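Local coordinates for protein amorpha-4,11-diene synthase (Artemisia annua, PDB 4GAX) that probably cyclises farnesyl diphosphate into sesquiterpenes, as an engineered variant of an alpha-bisabolol synthase in the plant terpene synthase family, at residues A[383-397]-A[412-424]. Numbering follows the deposited sequence.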
# COMPACT_ATOMS: atom_id res chain seq x y z
N PHE A 383 -9.26 -19.09 3.91
CA PHE A 383 -8.94 -17.82 4.57
C PHE A 383 -10.18 -16.95 4.68
O PHE A 383 -10.32 -16.16 5.63
CB PHE A 383 -7.86 -17.08 3.80
CG PHE A 383 -6.46 -17.53 4.12
CD1 PHE A 383 -5.72 -16.91 5.11
CD2 PHE A 383 -5.89 -18.59 3.43
CE1 PHE A 383 -4.43 -17.32 5.41
CE2 PHE A 383 -4.59 -19.01 3.72
CZ PHE A 383 -3.87 -18.37 4.71
N VAL A 384 -11.08 -17.06 3.71
CA VAL A 384 -12.31 -16.30 3.76
C VAL A 384 -13.18 -16.85 4.89
O VAL A 384 -13.73 -16.08 5.69
CB VAL A 384 -13.06 -16.37 2.43
CG1 VAL A 384 -14.28 -15.45 2.46
CG2 VAL A 384 -12.13 -15.95 1.30
N LYS A 385 -13.28 -18.17 4.97
CA LYS A 385 -14.04 -18.80 6.05
C LYS A 385 -13.42 -18.46 7.40
O LYS A 385 -14.14 -18.22 8.36
CB LYS A 385 -14.07 -20.31 5.89
CG LYS A 385 -14.89 -20.79 4.71
CD LYS A 385 -14.82 -22.30 4.66
CE LYS A 385 -15.67 -22.87 3.55
NZ LYS A 385 -15.54 -24.34 3.55
N ASP A 386 -12.09 -18.45 7.46
CA ASP A 386 -11.41 -18.18 8.73
C ASP A 386 -11.65 -16.75 9.20
O ASP A 386 -11.69 -16.47 10.39
CB ASP A 386 -9.92 -18.46 8.64
CG ASP A 386 -9.29 -18.63 10.01
OD1 ASP A 386 -9.74 -19.54 10.73
OD2 ASP A 386 -8.38 -17.85 10.37
N PHE A 387 -11.82 -15.85 8.24
CA PHE A 387 -12.15 -14.45 8.54
C PHE A 387 -13.52 -14.35 9.22
O PHE A 387 -13.65 -13.71 10.27
CB PHE A 387 -12.13 -13.63 7.25
CG PHE A 387 -12.67 -12.23 7.41
CD1 PHE A 387 -11.93 -11.27 8.08
CD2 PHE A 387 -13.90 -11.88 6.88
CE1 PHE A 387 -12.42 -9.98 8.23
CE2 PHE A 387 -14.40 -10.60 7.03
CZ PHE A 387 -13.67 -9.65 7.71
N VAL A 388 -14.53 -14.99 8.64
CA VAL A 388 -15.88 -14.96 9.20
C VAL A 388 -15.93 -15.69 10.54
O VAL A 388 -16.59 -15.23 11.48
CB VAL A 388 -16.90 -15.56 8.22
CG1 VAL A 388 -18.31 -15.34 8.72
CG2 VAL A 388 -16.71 -14.92 6.85
N ARG A 389 -15.25 -16.83 10.61
CA ARG A 389 -15.12 -17.62 11.82
C ARG A 389 -14.70 -16.76 12.98
O ARG A 389 -15.30 -16.79 14.05
CB ARG A 389 -14.01 -18.65 11.62
CG ARG A 389 -14.42 -20.07 11.77
CD ARG A 389 -13.27 -20.94 11.35
NE ARG A 389 -13.60 -21.75 10.19
CZ ARG A 389 -12.72 -22.09 9.25
NH1 ARG A 389 -11.46 -21.67 9.33
NH2 ARG A 389 -13.12 -22.85 8.23
N ASN A 390 -13.64 -15.98 12.77
CA ASN A 390 -13.09 -15.19 13.87
C ASN A 390 -13.95 -13.97 14.20
O ASN A 390 -13.94 -13.49 15.33
CB ASN A 390 -11.62 -14.82 13.61
CG ASN A 390 -10.70 -16.02 13.81
OD1 ASN A 390 -10.25 -16.30 14.92
ND2 ASN A 390 -10.42 -16.73 12.72
N LEU A 391 -14.71 -13.48 13.21
CA LEU A 391 -15.75 -12.51 13.51
C LEU A 391 -16.77 -13.14 14.47
O LEU A 391 -17.27 -12.48 15.37
CB LEU A 391 -16.44 -11.99 12.24
CG LEU A 391 -15.66 -10.99 11.38
CD1 LEU A 391 -16.44 -10.63 10.13
CD2 LEU A 391 -15.32 -9.73 12.17
N MET A 392 -17.04 -14.43 14.28
CA MET A 392 -18.01 -15.13 15.14
C MET A 392 -17.40 -15.47 16.49
O MET A 392 -18.12 -15.62 17.49
CB MET A 392 -18.52 -16.41 14.47
CG MET A 392 -19.71 -17.02 15.19
SD MET A 392 -21.12 -15.88 15.20
CE MET A 392 -21.73 -16.10 16.87
N VAL A 393 -16.07 -15.59 16.53
CA VAL A 393 -15.37 -15.78 17.79
C VAL A 393 -15.68 -14.63 18.73
O VAL A 393 -16.10 -14.84 19.88
CB VAL A 393 -13.84 -15.88 17.59
CG1 VAL A 393 -13.10 -15.54 18.89
CG2 VAL A 393 -13.45 -17.26 17.10
N GLU A 394 -15.51 -13.40 18.24
CA GLU A 394 -15.72 -12.23 19.07
C GLU A 394 -17.19 -11.94 19.36
O GLU A 394 -17.51 -11.20 20.29
CB GLU A 394 -15.00 -11.00 18.50
CG GLU A 394 -15.12 -10.82 17.01
CD GLU A 394 -14.04 -9.91 16.46
OE1 GLU A 394 -12.96 -9.83 17.09
OE2 GLU A 394 -14.26 -9.27 15.41
N ALA A 395 -18.09 -12.52 18.56
CA ALA A 395 -19.51 -12.39 18.84
C ALA A 395 -19.88 -13.31 20.01
O ALA A 395 -20.73 -12.98 20.84
CB ALA A 395 -20.34 -12.73 17.61
N GLN A 396 -19.23 -14.48 20.06
CA GLN A 396 -19.39 -15.41 21.16
C GLN A 396 -18.98 -14.74 22.46
O GLN A 396 -19.57 -14.99 23.52
CB GLN A 396 -18.55 -16.66 20.93
CG GLN A 396 -19.33 -17.86 20.43
CD GLN A 396 -20.15 -18.51 21.53
OE1 GLN A 396 -21.28 -18.93 21.31
NE2 GLN A 396 -19.57 -18.59 22.73
N TRP A 397 -17.97 -13.89 22.37
CA TRP A 397 -17.41 -13.20 23.53
C TRP A 397 -18.34 -12.16 24.15
O TRP A 397 -18.17 -11.79 25.31
CB TRP A 397 -16.08 -12.54 23.16
CG TRP A 397 -14.95 -13.51 22.96
CD1 TRP A 397 -14.94 -14.83 23.30
CD2 TRP A 397 -13.67 -13.23 22.38
NE1 TRP A 397 -13.72 -15.39 22.97
CE2 TRP A 397 -12.93 -14.43 22.40
CE3 TRP A 397 -13.08 -12.08 21.84
CZ2 TRP A 397 -11.63 -14.51 21.91
CZ3 TRP A 397 -11.79 -12.16 21.35
CH2 TRP A 397 -11.08 -13.37 21.38
N VAL A 412 -6.55 -12.30 17.46
CA VAL A 412 -7.76 -12.51 16.66
C VAL A 412 -8.03 -11.32 15.73
O VAL A 412 -8.79 -11.43 14.77
CB VAL A 412 -8.98 -12.79 17.56
CG1 VAL A 412 -9.69 -11.50 17.93
CG2 VAL A 412 -9.95 -13.73 16.86
N ALA A 413 -7.37 -10.19 16.01
CA ALA A 413 -7.51 -9.00 15.19
C ALA A 413 -6.56 -9.01 13.99
O ALA A 413 -6.65 -8.14 13.11
CB ALA A 413 -7.31 -7.75 16.02
N VAL A 414 -5.64 -9.96 13.96
CA VAL A 414 -4.79 -10.15 12.79
C VAL A 414 -5.70 -10.69 11.69
O VAL A 414 -5.56 -10.34 10.51
CB VAL A 414 -3.65 -11.14 13.04
CG1 VAL A 414 -3.00 -11.56 11.73
CG2 VAL A 414 -2.61 -10.53 13.97
N ILE A 415 -6.63 -11.54 12.11
CA ILE A 415 -7.59 -12.14 11.20
C ILE A 415 -8.74 -11.18 10.89
O ILE A 415 -8.98 -10.84 9.73
CB ILE A 415 -8.13 -13.46 11.77
CG1 ILE A 415 -6.99 -14.48 11.91
CG2 ILE A 415 -9.24 -14.01 10.89
CD1 ILE A 415 -7.31 -15.65 12.82
N THR A 416 -9.45 -10.73 11.92
CA THR A 416 -10.64 -9.91 11.70
C THR A 416 -10.34 -8.54 11.12
O THR A 416 -11.25 -7.86 10.63
CB THR A 416 -11.45 -9.71 13.00
OG1 THR A 416 -10.67 -8.94 13.93
CG2 THR A 416 -11.82 -11.05 13.61
N GLY A 417 -9.07 -8.13 11.17
CA GLY A 417 -8.67 -6.86 10.60
C GLY A 417 -8.40 -6.99 9.11
O GLY A 417 -8.15 -5.99 8.42
N GLY A 418 -8.44 -8.22 8.61
CA GLY A 418 -8.31 -8.47 7.18
C GLY A 418 -6.91 -8.69 6.62
O GLY A 418 -6.75 -8.83 5.40
N ALA A 419 -5.90 -8.73 7.48
CA ALA A 419 -4.51 -8.82 7.01
C ALA A 419 -4.28 -10.10 6.19
O ALA A 419 -3.72 -10.04 5.10
CB ALA A 419 -3.52 -8.76 8.18
N ASN A 420 -4.74 -11.23 6.73
CA ASN A 420 -4.64 -12.51 6.03
C ASN A 420 -5.52 -12.55 4.78
O ASN A 420 -5.10 -13.04 3.72
CB ASN A 420 -5.03 -13.66 6.97
CG ASN A 420 -4.13 -13.77 8.19
OD1 ASN A 420 -3.03 -13.21 8.22
ND2 ASN A 420 -4.60 -14.50 9.21
N LEU A 421 -6.73 -12.02 4.91
CA LEU A 421 -7.71 -12.10 3.82
C LEU A 421 -7.29 -11.27 2.61
O LEU A 421 -7.28 -11.76 1.47
CB LEU A 421 -9.10 -11.71 4.32
CG LEU A 421 -10.21 -11.68 3.26
CD1 LEU A 421 -10.32 -13.03 2.58
CD2 LEU A 421 -11.55 -11.31 3.89
N LEU A 422 -6.92 -10.01 2.85
CA LEU A 422 -6.46 -9.14 1.77
C LEU A 422 -5.23 -9.70 1.08
O LEU A 422 -5.11 -9.60 -0.14
CB LEU A 422 -6.18 -7.72 2.29
CG LEU A 422 -7.39 -6.98 2.86
CD1 LEU A 422 -7.02 -5.56 3.26
CD2 LEU A 422 -8.56 -6.98 1.86
N THR A 423 -4.31 -10.27 1.85
CA THR A 423 -3.10 -10.86 1.27
C THR A 423 -3.44 -12.04 0.35
O THR A 423 -3.00 -12.11 -0.80
CB THR A 423 -2.13 -11.38 2.36
OG1 THR A 423 -1.69 -10.28 3.17
CG2 THR A 423 -0.92 -12.06 1.73
N THR A 424 -4.24 -12.96 0.85
CA THR A 424 -4.59 -14.12 0.05
C THR A 424 -5.57 -13.76 -1.09
O THR A 424 -5.64 -14.49 -2.09
CB THR A 424 -5.12 -15.28 0.90
OG1 THR A 424 -6.25 -14.84 1.65
CG2 THR A 424 -4.02 -15.75 1.87
O HOH W 1 -6.99 -16.31 8.62
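With CG of Phe383 anti to its carbonyl carbon (chi1 -83°), the ring swings against Thr424, whose CG2 sits over the centre of one face, 3.5 Å from the ring centroid and 4° off the normal. Asn420 CB meets the ring edge at CD1. Phe387 instead has CG anti to the backbone N (chi1 171°), carrying its ring against the break between helices 407-416 and 419-429. CD1 lies 3.4 Å from Ile415 O, CE1 meets Thr416 O edge-on, and Leu421 CD2 rests over a face 4.0 Å from the centroid. Gly418, with positive phi, leaves the first helix and stands at the N-cap position of the second. Val412 is a knob among Asn390, Val393, Glu394 and Trp397, and Ile415 CD1 lies against the Asn390 amide, 3.3 Å from ND2. A hydrogen bond from Asn390 ND2 to Asp386 O (2.7 Å), close to the amide plane, fixes its rotation. Arg389 NH1 forms a salt bridge with Asp386 OD1, on the lone pair turned away from OD2, while a water donates to Asp386 OD2 (2.7 Å) and accepts from Asn420 ND2 (3.1 Å). Helix 436-443 also packs on Phe383; an alanine here would probably leave the Thr424 methyl without this ring and open a gap between helices 374-399, 419-429 and 436-443. Leu391, which touches Thr416, also reaches Asp316, the first aspartate of the terpene synthase DDxxD motif. No direct hydrogen bond joins the segments: methyl, ring and carbonyl-edge packing holds 419-424 nearly antiparallel to 383-397 and 412-416 more steeply across it, with the water bridging their polar margin.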